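Local coordinates for Adhesin/hemolysin (Burkholderia pseudomallei 1026a, PDB 4G6V), which acts as the toxic tRNase of a contact-dependent growth inhibition system and is captured here bound to its immunity protein CdiI, at residues Gly109-Ile114 and Pro141-Ala146; Gln50-Ser55 and Arg61-Glu66; Val71-Lys76 and Ile160-Leu165; Thr116-Lys121 and Tyr151-Leu156; Gly88-Asp93 and Gly125-Ile130. One frame throughout, in Å; residues are numbered along the deposited sequence.

Contact 1. Residues Gly109-Ile114 and Pro141-Ala146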
# COMPACT_ATOMS: atom_id res chain seq x y z
N GLY A 109 3.06 11.57 9.08
CA GLY A 109 4.36 12.23 9.10
C GLY A 109 5.43 11.42 9.82
O GLY A 109 6.55 11.87 9.95
N ASN A 110 5.08 10.22 10.28
CA ASN A 110 6.01 9.34 11.00
C ASN A 110 6.96 8.64 10.04
O ASN A 110 6.66 7.56 9.51
CB ASN A 110 5.26 8.29 11.81
CG ASN A 110 6.13 7.68 12.90
OD1 ASN A 110 7.03 6.88 12.64
ND2 ASN A 110 5.85 8.05 14.14
N VAL A 111 8.13 9.24 9.83
CA VAL A 111 9.11 8.74 8.87
C VAL A 111 9.49 7.27 9.04
O VAL A 111 9.62 6.54 8.05
CB VAL A 111 10.37 9.62 8.90
CG1 VAL A 111 11.50 8.92 8.22
CG2 VAL A 111 10.06 10.97 8.23
N ARG A 112 9.65 6.83 10.28
CA ARG A 112 9.97 5.43 10.54
C ARG A 112 8.86 4.53 10.02
O ARG A 112 9.11 3.53 9.33
CB ARG A 112 10.23 5.20 12.03
CG ARG A 112 11.44 5.98 12.53
CD ARG A 112 11.82 5.71 14.01
NE ARG A 112 12.49 6.88 14.58
CZ ARG A 112 12.68 7.09 15.89
NH1 ARG A 112 12.25 6.21 16.79
NH2 ARG A 112 13.31 8.18 16.33
N ASN A 113 7.63 4.92 10.34
CA ASN A 113 6.44 4.18 9.91
C ASN A 113 6.31 4.17 8.40
O ASN A 113 5.93 3.15 7.80
CB ASN A 113 5.19 4.75 10.58
CG ASN A 113 5.13 4.45 12.08
OD1 ASN A 113 6.12 4.04 12.69
ND2 ASN A 113 3.97 4.65 12.68
N ILE A 114 6.66 5.30 7.78
CA ILE A 114 6.67 5.37 6.34
C ILE A 114 7.62 4.32 5.77
O ILE A 114 7.26 3.60 4.84
CB ILE A 114 7.08 6.77 5.83
CG1 ILE A 114 6.10 7.82 6.36
CG2 ILE A 114 7.16 6.80 4.30
CD1 ILE A 114 6.07 9.09 5.55
N PRO A 141 11.61 15.15 2.66
CA PRO A 141 12.31 14.29 1.69
C PRO A 141 13.67 13.85 2.24
O PRO A 141 14.04 12.69 2.12
CB PRO A 141 12.51 15.22 0.49
CG PRO A 141 11.42 16.17 0.58
CD PRO A 141 11.19 16.42 2.06
N ALA A 142 14.39 14.79 2.86
CA ALA A 142 15.70 14.53 3.47
C ALA A 142 15.65 13.38 4.47
O ALA A 142 16.51 12.50 4.49
CB ALA A 142 16.19 15.79 4.18
N ALA A 143 14.63 13.42 5.33
CA ALA A 143 14.54 12.50 6.44
C ALA A 143 14.19 11.12 5.94
O ALA A 143 14.62 10.12 6.51
CB ALA A 143 13.49 12.99 7.44
N ILE A 144 13.41 11.05 4.86
CA ILE A 144 13.08 9.76 4.29
C ILE A 144 14.33 9.08 3.72
O ILE A 144 14.55 7.88 3.94
CB ILE A 144 12.01 9.86 3.20
CG1 ILE A 144 10.75 10.51 3.77
CG2 ILE A 144 11.67 8.49 2.65
CD1 ILE A 144 9.68 10.68 2.76
N GLU A 145 15.14 9.85 3.00
CA GLU A 145 16.38 9.36 2.40
C GLU A 145 17.35 8.85 3.46
O GLU A 145 17.95 7.79 3.31
CB GLU A 145 17.04 10.46 1.54
N ALA A 146 17.49 9.61 4.55
CA ALA A 146 18.34 9.20 5.67
C ALA A 146 17.89 7.85 6.23
O ALA A 146 18.73 6.95 6.42
CB ALA A 146 18.34 10.26 6.76

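Contact 2. Residues Gln50-Ser55 and Arg61-Glu66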
# COMPACT_ATOMS: atom_id res chain seq x y z
N GLN A 50 -9.52 5.85 -12.81
CA GLN A 50 -10.88 6.33 -12.56
C GLN A 50 -11.32 6.01 -11.12
O GLN A 50 -11.32 4.86 -10.69
CB GLN A 50 -11.86 5.73 -13.56
CG GLN A 50 -11.60 6.20 -14.97
CD GLN A 50 -12.59 5.64 -15.98
OE1 GLN A 50 -13.32 4.68 -15.68
NE2 GLN A 50 -12.63 6.25 -17.19
N ILE A 51 -11.69 7.06 -10.39
CA ILE A 51 -12.04 6.94 -8.98
C ILE A 51 -13.52 6.67 -8.87
O ILE A 51 -14.31 7.47 -9.35
CB ILE A 51 -11.65 8.23 -8.24
CG1 ILE A 51 -10.17 8.51 -8.50
CG2 ILE A 51 -11.99 8.14 -6.73
CD1 ILE A 51 -9.67 9.76 -7.89
N PRO A 52 -13.90 5.53 -8.26
CA PRO A 52 -15.31 5.15 -8.08
C PRO A 52 -16.00 6.13 -7.14
O PRO A 52 -15.46 6.44 -6.07
CB PRO A 52 -15.23 3.76 -7.43
CG PRO A 52 -13.86 3.27 -7.78
CD PRO A 52 -13.00 4.49 -7.75
N PRO A 53 -17.20 6.61 -7.54
CA PRO A 53 -17.98 7.63 -6.84
C PRO A 53 -18.12 7.34 -5.34
O PRO A 53 -18.01 8.26 -4.53
CB PRO A 53 -19.36 7.51 -7.50
CG PRO A 53 -19.12 6.86 -8.80
CD PRO A 53 -17.94 5.99 -8.65
N LEU A 54 -18.35 6.08 -4.99
CA LEU A 54 -18.64 5.74 -3.59
C LEU A 54 -17.42 5.70 -2.67
O LEU A 54 -17.58 5.77 -1.45
CB LEU A 54 -19.47 4.45 -3.48
CG LEU A 54 -20.91 4.65 -3.94
CD1 LEU A 54 -21.71 3.38 -3.87
CD2 LEU A 54 -21.58 5.74 -3.16
N SER A 55 -16.23 5.63 -3.24
CA SER A 55 -15.00 5.78 -2.46
C SER A 55 -15.12 6.99 -1.56
O SER A 55 -15.60 8.04 -1.97
CB SER A 55 -13.78 5.97 -3.38
OG SER A 55 -13.83 5.12 -4.52
N ARG A 61 -8.57 10.30 -1.93
CA ARG A 61 -7.36 11.11 -1.89
C ARG A 61 -6.13 10.33 -2.37
O ARG A 61 -5.25 10.91 -3.00
CB ARG A 61 -7.13 11.68 -0.49
CG ARG A 61 -5.99 12.68 -0.40
CD ARG A 61 -5.48 12.86 1.03
NE ARG A 61 -5.13 11.57 1.66
CZ ARG A 61 -3.97 10.92 1.47
NH1 ARG A 61 -3.03 11.42 0.67
NH2 ARG A 61 -3.76 9.77 2.10
N SER A 62 -6.06 9.03 -2.08
CA SER A 62 -4.93 8.22 -2.57
C SER A 62 -4.96 8.04 -4.08
O SER A 62 -3.91 8.05 -4.70
CB SER A 62 -4.83 6.85 -1.87
OG SER A 62 -4.30 6.98 -0.56
N LEU A 63 -6.14 7.87 -4.67
CA LEU A 63 -6.25 7.79 -6.12
C LEU A 63 -5.94 9.15 -6.80
O LEU A 63 -5.25 9.20 -7.80
CB LEU A 63 -7.61 7.23 -6.56
CG LEU A 63 -7.93 5.83 -6.01
CD1 LEU A 63 -9.19 5.28 -6.63
CD2 LEU A 63 -6.76 4.86 -6.22
N ILE A 64 -6.44 10.25 -6.24
CA ILE A 64 -6.08 11.58 -6.72
C ILE A 64 -4.57 11.68 -6.81
O ILE A 64 -4.01 11.95 -7.88
CB ILE A 64 -6.61 12.74 -5.80
CG1 ILE A 64 -8.13 12.85 -5.86
CG2 ILE A 64 -6.07 14.08 -6.25
CD1 ILE A 64 -8.65 12.97 -7.26
N ARG A 65 -3.90 11.45 -5.70
CA ARG A 65 -2.45 11.62 -5.65
C ARG A 65 -1.66 10.75 -6.64
O ARG A 65 -0.57 11.13 -7.08
CB ARG A 65 -1.95 11.43 -4.23
CG ARG A 65 -2.57 12.41 -3.27
CD ARG A 65 -1.79 13.68 -3.29
NE ARG A 65 -2.28 14.63 -2.32
CZ ARG A 65 -3.12 15.62 -2.60
NH1 ARG A 65 -3.56 15.78 -3.84
NH2 ARG A 65 -3.52 16.45 -1.64
N GLU A 66 -2.21 9.59 -6.98
CA GLU A 66 -1.61 8.71 -7.98
C GLU A 66 -1.73 9.33 -9.38
O GLU A 66 -0.76 9.41 -10.13
CB GLU A 66 -2.28 7.33 -7.96
CG GLU A 66 -1.72 6.37 -8.99
CD GLU A 66 -2.77 5.43 -9.55
OE1 GLU A 66 -3.52 4.85 -8.74
OE2 GLU A 66 -2.84 5.25 -10.79

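Contact 3. Residues Val71-Lys76 and Ile160-Leu165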
# COMPACT_ATOMS: atom_id res chain seq x y z
N VAL A 71 1.24 12.98 -13.72
CA VAL A 71 1.33 14.22 -14.47
C VAL A 71 2.59 14.98 -14.08
O VAL A 71 3.28 15.52 -14.94
CB VAL A 71 0.05 15.08 -14.25
CG1 VAL A 71 0.29 16.59 -14.56
CG2 VAL A 71 -1.10 14.52 -15.07
N THR A 72 2.90 14.99 -12.79
CA THR A 72 4.03 15.75 -12.27
C THR A 72 5.33 15.22 -12.85
O THR A 72 6.23 15.99 -13.15
CB THR A 72 4.10 15.72 -10.73
OG1 THR A 72 3.07 16.56 -10.18
CG2 THR A 72 5.45 16.20 -10.20
N LEU A 73 5.42 13.90 -12.98
CA LEU A 73 6.65 13.28 -13.47
C LEU A 73 6.78 13.44 -14.99
O LEU A 73 7.86 13.77 -15.49
CB LEU A 73 6.73 11.80 -13.05
CG LEU A 73 7.01 11.69 -11.55
CD1 LEU A 73 7.24 10.26 -11.11
CD2 LEU A 73 8.19 12.56 -11.13
N ALA A 74 5.67 13.23 -15.70
CA ALA A 74 5.68 13.40 -17.14
C ALA A 74 6.16 14.81 -17.47
O ALA A 74 6.86 15.02 -18.47
CB ALA A 74 4.30 13.12 -17.70
N ASN A 75 5.82 15.78 -16.63
CA ASN A 75 6.23 17.16 -16.87
C ASN A 75 7.65 17.44 -16.39
O ASN A 75 8.14 18.56 -16.53
CB ASN A 75 5.25 18.18 -16.26
CG ASN A 75 3.91 18.22 -16.98
OD1 ASN A 75 3.82 17.90 -18.17
ND2 ASN A 75 2.85 18.62 -16.27
N LYS A 76 8.29 16.44 -15.80
CA LYS A 76 9.67 16.57 -15.35
C LYS A 76 10.63 15.81 -16.27
O LYS A 76 11.85 15.84 -16.08
CB LYS A 76 9.83 16.10 -13.91
CG LYS A 76 9.24 17.05 -12.89
CD LYS A 76 10.09 18.30 -12.73
CE LYS A 76 9.51 19.23 -11.67
NZ LYS A 76 10.55 20.02 -10.95
N ILE A 160 11.43 7.32 -6.04
CA ILE A 160 11.32 8.72 -6.46
C ILE A 160 10.47 9.54 -5.48
O ILE A 160 9.29 9.26 -5.32
CB ILE A 160 10.74 8.85 -7.88
CG1 ILE A 160 11.68 8.17 -8.88
CG2 ILE A 160 10.55 10.32 -8.24
CD1 ILE A 160 11.19 8.11 -10.31
N VAL A 161 11.08 10.52 -4.83
CA VAL A 161 10.34 11.41 -3.93
C VAL A 161 9.82 12.66 -4.65
O VAL A 161 10.56 13.32 -5.41
CB VAL A 161 11.19 11.87 -2.72
CG1 VAL A 161 10.38 12.79 -1.82
CG2 VAL A 161 11.70 10.67 -1.93
N ILE A 162 8.54 12.97 -4.44
CA ILE A 162 7.96 14.24 -4.87
C ILE A 162 7.57 15.02 -3.62
O ILE A 162 6.70 14.59 -2.88
CB ILE A 162 6.69 14.06 -5.71
CG1 ILE A 162 6.93 13.08 -6.87
CG2 ILE A 162 6.26 15.39 -6.24
CD1 ILE A 162 5.65 12.75 -7.63
N ASP A 163 8.21 16.15 -3.37
CA ASP A 163 7.89 16.89 -2.15
C ASP A 163 6.66 17.80 -2.37
O ASP A 163 6.05 17.79 -3.45
CB ASP A 163 9.12 17.67 -1.64
CG ASP A 163 9.55 18.81 -2.57
OD1 ASP A 163 8.99 18.94 -3.68
OD2 ASP A 163 10.44 19.60 -2.17
N LYS A 164 6.29 18.56 -1.34
CA LYS A 164 5.10 19.42 -1.43
C LYS A 164 5.16 20.43 -2.59
O LYS A 164 4.11 20.86 -3.10
CB LYS A 164 4.82 20.15 -0.11
CG LYS A 164 4.32 19.25 1.03
CD LYS A 164 4.06 20.10 2.28
CE LYS A 164 3.80 19.25 3.54
NZ LYS A 164 2.61 18.37 3.40
N LEU A 165 6.37 20.81 -3.01
CA LEU A 165 6.51 21.83 -4.05
C LEU A 165 6.66 21.24 -5.45
O LEU A 165 6.85 21.96 -6.42
CB LEU A 165 7.64 22.83 -3.70
CG LEU A 165 7.60 23.44 -2.28
CD1 LEU A 165 8.95 23.98 -1.79
CD2 LEU A 165 6.51 24.50 -2.13

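Contact 4. Residues Thr116-Lys121 and Tyr151-Leu156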
# COMPACT_ATOMS: atom_id res chain seq x y z
N THR A 116 8.62 1.55 7.42
CA THR A 116 8.04 0.25 7.76
C THR A 116 7.01 -0.13 6.70
O THR A 116 6.87 -1.29 6.30
CB THR A 116 7.36 0.25 9.16
OG1 THR A 116 8.32 0.49 10.19
CG2 THR A 116 6.67 -1.08 9.43
N THR A 117 6.29 0.87 6.24
CA THR A 117 5.17 0.67 5.34
C THR A 117 5.69 0.25 3.99
O THR A 117 5.27 -0.76 3.44
CB THR A 117 4.28 1.95 5.29
OG1 THR A 117 3.73 2.17 6.59
CG2 THR A 117 3.14 1.83 4.28
N ILE A 118 6.62 1.03 3.46
CA ILE A 118 7.30 0.70 2.23
C ILE A 118 7.88 -0.71 2.29
O ILE A 118 7.62 -1.55 1.41
CB ILE A 118 8.46 1.66 1.97
CG1 ILE A 118 7.94 2.97 1.37
CG2 ILE A 118 9.47 1.04 1.01
CD1 ILE A 118 8.89 4.13 1.54
N SER A 119 8.69 -0.95 3.32
CA SER A 119 9.32 -2.26 3.51
C SER A 119 8.31 -3.39 3.32
O SER A 119 8.55 -4.32 2.53
CB SER A 119 9.95 -2.35 4.90
OG SER A 119 10.76 -3.50 5.01
N ASN A 120 7.17 -3.29 4.01
CA ASN A 120 6.12 -4.31 3.90
C ASN A 120 5.35 -4.35 2.58
O ASN A 120 4.96 -5.43 2.12
CB ASN A 120 5.20 -4.27 5.10
CG ASN A 120 5.87 -4.82 6.34
OD1 ASN A 120 6.05 -6.04 6.49
ND2 ASN A 120 6.29 -3.92 7.23
N LYS A 121 5.16 -3.19 1.97
CA LYS A 121 4.62 -3.14 0.62
C LYS A 121 5.53 -3.94 -0.30
O LYS A 121 5.06 -4.61 -1.21
CB LYS A 121 4.52 -1.69 0.13
CG LYS A 121 3.21 -1.03 0.45
CD LYS A 121 3.35 0.48 0.40
CE LYS A 121 2.04 1.21 0.70
NZ LYS A 121 0.93 0.85 -0.24
N TYR A 151 19.05 2.01 7.13
CA TYR A 151 18.41 0.72 7.32
C TYR A 151 17.92 0.20 5.98
O TYR A 151 16.75 0.32 5.64
CB TYR A 151 17.25 0.85 8.33
CG TYR A 151 17.67 1.38 9.68
CD1 TYR A 151 17.57 2.73 9.99
CD2 TYR A 151 18.20 0.52 10.65
CE1 TYR A 151 17.98 3.22 11.24
CE2 TYR A 151 18.60 1.00 11.89
CZ TYR A 151 18.50 2.34 12.19
OH TYR A 151 18.92 2.80 13.42
N PRO A 152 18.82 -0.38 5.19
CA PRO A 152 18.34 -0.79 3.87
C PRO A 152 17.10 -1.69 3.97
O PRO A 152 16.89 -2.41 4.95
CB PRO A 152 19.54 -1.55 3.29
CG PRO A 152 20.73 -0.93 3.97
CD PRO A 152 20.25 -0.66 5.38
N ILE A 153 16.28 -1.63 2.94
CA ILE A 153 15.03 -2.36 2.92
C ILE A 153 15.15 -3.45 1.87
O ILE A 153 15.25 -3.16 0.67
CB ILE A 153 13.87 -1.39 2.61
CG1 ILE A 153 13.70 -0.39 3.75
CG2 ILE A 153 12.55 -2.12 2.37
CD1 ILE A 153 12.76 0.73 3.40
N PRO A 154 15.16 -4.71 2.30
CA PRO A 154 15.36 -5.79 1.32
C PRO A 154 14.33 -5.72 0.20
O PRO A 154 13.15 -5.48 0.46
CB PRO A 154 15.16 -7.07 2.15
CG PRO A 154 15.58 -6.68 3.55
CD PRO A 154 15.16 -5.20 3.69
N GLY A 155 14.79 -5.88 -1.04
CA GLY A 155 13.93 -5.97 -2.20
C GLY A 155 13.64 -4.63 -2.85
O GLY A 155 13.18 -4.58 -4.00
N LEU A 156 13.91 -3.56 -2.11
CA LEU A 156 13.50 -2.22 -2.53
C LEU A 156 14.27 -1.74 -3.76
O LEU A 156 15.50 -1.84 -3.81
CB LEU A 156 13.62 -1.20 -1.37
CG LEU A 156 13.29 0.26 -1.70
CD1 LEU A 156 11.90 0.36 -2.34
CD2 LEU A 156 13.42 1.17 -0.49

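Contact 5. Residues Gly88-Asp93 and Gly125-Ile130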
# COMPACT_ATOMS: atom_id res chain seq x y z
N GLY A 88 2.32 -10.52 -14.60
CA GLY A 88 1.81 -11.02 -13.34
C GLY A 88 0.32 -10.80 -13.03
O GLY A 88 -0.37 -10.08 -13.75
N PRO A 89 -0.17 -11.41 -11.95
CA PRO A 89 -1.57 -11.20 -11.53
C PRO A 89 -1.74 -9.75 -11.08
O PRO A 89 -2.85 -9.20 -10.98
CB PRO A 89 -1.71 -12.14 -10.33
CG PRO A 89 -0.31 -12.26 -9.79
CD PRO A 89 0.58 -12.25 -11.00
N LYS A 90 -0.58 -9.14 -10.82
CA LYS A 90 -0.50 -7.80 -10.28
C LYS A 90 -0.66 -6.72 -11.36
O LYS A 90 -0.28 -6.90 -12.53
CB LYS A 90 0.80 -7.67 -9.51
CG LYS A 90 1.09 -6.31 -9.00
CD LYS A 90 2.08 -6.33 -7.86
CE LYS A 90 2.29 -4.90 -7.37
NZ LYS A 90 2.91 -4.79 -6.02
N ASN A 91 -1.28 -5.60 -10.98
CA ASN A 91 -1.51 -4.48 -11.87
C ASN A 91 -0.86 -3.21 -11.34
O ASN A 91 -1.48 -2.47 -10.59
CB ASN A 91 -3.02 -4.26 -12.03
CG ASN A 91 -3.71 -5.41 -12.72
OD1 ASN A 91 -3.37 -5.76 -13.86
ND2 ASN A 91 -4.66 -6.02 -12.05
N PRO A 92 0.40 -2.96 -11.72
CA PRO A 92 1.10 -1.78 -11.18
C PRO A 92 0.47 -0.44 -11.59
O PRO A 92 -0.28 -0.32 -12.57
CB PRO A 92 2.52 -1.91 -11.75
CG PRO A 92 2.41 -2.86 -12.88
CD PRO A 92 1.24 -3.76 -12.61
N ASP A 93 0.79 0.59 -10.80
CA ASP A 93 0.31 1.93 -11.02
C ASP A 93 0.84 2.53 -12.32
O ASP A 93 0.08 2.98 -13.18
CB ASP A 93 0.70 2.83 -9.84
CG ASP A 93 -0.12 2.54 -8.59
OD1 ASP A 93 -1.19 1.90 -8.71
OD2 ASP A 93 0.31 2.98 -7.50
N GLY A 125 3.69 -7.20 -0.44
CA GLY A 125 2.99 -6.74 -1.63
C GLY A 125 3.76 -6.90 -2.93
O GLY A 125 3.17 -6.78 -4.00
N GLN A 126 5.06 -7.17 -2.85
CA GLN A 126 5.91 -7.42 -4.02
C GLN A 126 6.05 -6.17 -4.87
O GLN A 126 6.19 -6.22 -6.11
CB GLN A 126 5.37 -8.58 -4.85
CG GLN A 126 5.10 -9.83 -4.04
CD GLN A 126 4.33 -10.86 -4.83
OE1 GLN A 126 3.45 -10.51 -5.63
NE2 GLN A 126 4.65 -12.14 -4.63
N ALA A 127 5.99 -5.03 -4.19
CA ALA A 127 6.36 -3.78 -4.82
C ALA A 127 7.90 -3.75 -4.90
O ALA A 127 8.59 -4.43 -4.13
CB ALA A 127 5.83 -2.61 -4.00
N SER A 128 8.42 -2.96 -5.83
CA SER A 128 9.85 -2.75 -6.01
C SER A 128 10.17 -1.25 -6.07
O SER A 128 10.74 -0.68 -5.14
CB SER A 128 10.30 -3.42 -7.30
OG SER A 128 9.32 -3.20 -8.31
N ASN A 129 9.78 -0.62 -7.18
CA ASN A 129 10.02 0.81 -7.37
C ASN A 129 8.82 1.65 -6.94
O ASN A 129 7.69 1.44 -7.41
CB ASN A 129 10.37 1.07 -8.83
CG ASN A 129 11.53 0.22 -9.28
OD1 ASN A 129 12.58 0.22 -8.65
ND2 ASN A 129 11.33 -0.54 -10.36
N ILE A 130 9.08 2.61 -6.06
CA ILE A 130 8.02 3.36 -5.42
C ILE A 130 8.13 4.85 -5.69
O ILE A 130 9.20 5.44 -5.47
CB ILE A 130 8.07 3.23 -3.89
CG1 ILE A 130 8.39 1.79 -3.46
CG2 ILE A 130 6.79 3.77 -3.29
CD1 ILE A 130 7.19 0.90 -3.35

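Contact 1. Residues Gly109-Ile114 and Pro141-Ala146
Val111 of helix 111-123 packs on Ala143 and Ile144 of helix 141-150, joining the helices of two successive beta-alpha-beta crossovers on one face of the PD-(D/E)XK-type sheet. The valine carries the contact with both methyls. Its chi1 of 164° sets CG1 anti to the backbone N, where CG1 lies over the peptide group that follows Ala143, 3.8 Å from Ala143 O and 4.3 Å from Ile144 CA. CG2, turned to the side of its own backbone N, meets the lone methyl of Ala143, with Val111 CG2 and Ala143 CB 4.1 Å apart. The valine side chain thus rests partly on helix backbone, and with a small alanine at the interface the backbones come close, Val111 CA and Ile144 CA 6.1 Å apart. Gln147 and Ala139 also touch Val111, while the buried Ile144 side chain packs on Leu134, after strand 129-133. No hydrogen bond crosses the contact. The polar feature is local: Asn110 is the N-cap of helix 111-123, and its OD1 accepts a backbone N-H in the first turn. Asn113 N donates to Asn110 OD1 over 3.1 Å, with the donor tilted only 17° from the carbonyl plane.

Contact 2. Residues Gln50-Ser55 and Arg61-Glu66
Ile51 lays its longer branch over the root of the Leu63 side chain. Ile51 CG1 is 3.5 Å from Leu63 CB, and the two side chains slide past one another in opposite directions, so that Leu63 CD1 comes up along the base of the isoleucine, 4.0 Å from Ile51 CG2. The chi1 of -54° turns CG1 of Ile51 to the side of its backbone N, and an extended chi2 carries the terminal methyl onward to the next residue of the helix. There Ile51 CD1 meets Ile64 CD1 at 3.4 Å, the side chains crossing at about a right angle. Pro52 closes the other flank, its CD 4.0 Å from Leu63 CD1. The contact is wholly apolar.

Beyond it the loop folds into a type I turn from Pro52 to Ser55, in which Pro52 O is gripped twice by the same residue: Ser55 N reaches Pro52 O at 3.0 Å and Ser55 OG reaches Pro52 O at 2.6 Å. The turn leads into helix 57-74, so the loop folds back on the helix it precedes.

One turn along sits Glu66, an active-site residue by close similarity, whose OE2 is hydrogen-bonded to Thr49 OG1 and whose OE1 forms a salt bridge with Lys69 of the CdiI chain. Arg61 and Arg65, on another side of helix 57-74, both form salt bridges with Asp136 beyond strand 129-133, while segment 50-55 is part of the loop that leads from strand 43-45, outermost in this chain's sheet, into helix 57-74.

Contact 3. Residues Val71-Lys76 and Ile160-Leu165
This is a buried, purely apolar helix-on-sheet contact, in which Thr72 and Leu73 at the C-terminal end of helix 57-74 press on Ile160 and Ile162 of strand 159-162. The two isoleucines, two residues apart on the strand, point to the same face of the sheet, and Leu73 reaches both of them. Leu73 CD2 stands 4.4 Å from Ile160 CG2, while the branch point is nearer the other isoleucine, with Leu73 CG 4.3 Å from Ile162 CD1.

Thr72 touches Ile162 tip to tip through methyl groups, Thr72 CG2 and Ile162 CG2 being 4.1 Å apart. A chi1 of -74° sets CG2 of the threonine anti to the backbone N, toward Ile162, and OG1 beside the backbone N, where it makes a weak hydrogen bond with Gln68 O. The opposite branch of Ile162 serves Leu73, so this one side chain receives two neighbouring residues of the helix. The backbones stay well apart, with 8.5 Å between Thr72 CA and Ile162 CA, and the gap is bridged by side chains alone.

After the strand the chain turns, and Asp163 OD1 accepts a hydrogen bond from Asn167 N. Strand 159-162 lies between parallel strand 129-133 and antiparallel strand 168-171, whose Ile168 also packs on Leu73 and Ile160. Val161 faces the other way, toward Pro141 of helix 141-150, so the strand is covered by helices on both faces, while Val71 and Ala74 of helix 57-74 touch Leu44 of edge strand 43-45.

Contact 4. Residues Thr116-Lys121 and Tyr151-Leu156
The chi1 of -66° in Ile153 sets CG2 anti to the backbone N and points it at the backbone of Ser119, while the other branch, extended at chi2 170°, carries CD1 to Ile118. Ile153 CG2 sits 3.4 Å from Ser119 CA and 3.5 Å from Ser119 OG, so the methyl lies against the helix surface itself. Ile153 CD1 meets Ile118 CG2 at 4.1 Å, the two side chains crossing at about a right angle. The same Ile118 methyl is shared with Leu156, whose CD1 is 4.2 Å from Ile118 CG2. Ile153 and Leu156 are the ends of a type II beta turn closed by Leu156 N to Ile153 O, with Gly155 at the positive-phi position; the turn brings both side chains to one helix.

Within the helix, Thr116 O receives both Asn120 N and Asn120 ND2, from opposite faces of its carbonyl plane. The neighbouring Lys121, probably an active-site residue, forms salt bridges with Asp4 and Asp96 of the CdiI chain. The contact packs the loop after helix 141-150 against helix 111-123, which bears this likely catalytic lysine and follows strand 99-104 in the beta-alpha-beta crossover of the PD-(D/E)XK nuclease fold.

Contact 5. Residues Gly88-Asp93 and Gly125-Ile130
At the rim of the probable active site, Lys90 reaches from the loop before strand 94-96 to the turn just after helix 111-123, bonding to the carbonyl of Gly125. Lys90 NZ donates to Gly125 O over 2.8 Å. Its CG is anti to the backbone N (chi1 174°) and every later torsion is extended, which carries NZ across to Gly125 O, although the nearest CA atoms, Lys90 CA and Gln126 CA, are 9.0 Å apart. The ammonium group comes from above the carbonyl plane, 42° out of it, and so misses the lone-pair directions. Methylenes accompany it, with Lys90 CD 4.0 Å from Gly125 O, and Lys90 NZ is 4.2 Å from Ala127 CB. Gln126, with positive phi, is where the chain leaves the helical conformation, just after the accepting carbonyl.

Lys90 NZ also makes a long, weak ion pair with Asp102 OD2, placing the amine beside an active-site residue inferred from close similarity. Asp93, likewise inferred, is tied to strand 99-104 through Asp93 N to Asp102 OD1, and its OD2 accepts from Ala2 N of the CdiI chain. The contact therefore connects the loop between strands 79-82 and 94-96 with the link from helix 111-123 into strand 129-133.

Overall arrangement
Contact 2 closes first along the chain; contact 3 then spans nearly all the rest, enclosing contacts 1, 4 and 5, which cross one another. Contacts 2 and 3 share helix 57-74, their centres about 19 Å apart, whereas contacts 1 and 4, about 12 Å apart between centres, share helix 111-123. Contacts 3 and 5 reach neighbouring strands, 159-162 and 129-133, of the mixed sheet. Contacts 4 and 5, centres about 14 Å apart, meet through Leu156 and Ile130. The likely catalytic residues Glu66, Asp93 and Lys121 belong to contacts 2, 5 and 4 respectively, and the CdiI chain touches all three contacts, consistent with immunity by covering the active site.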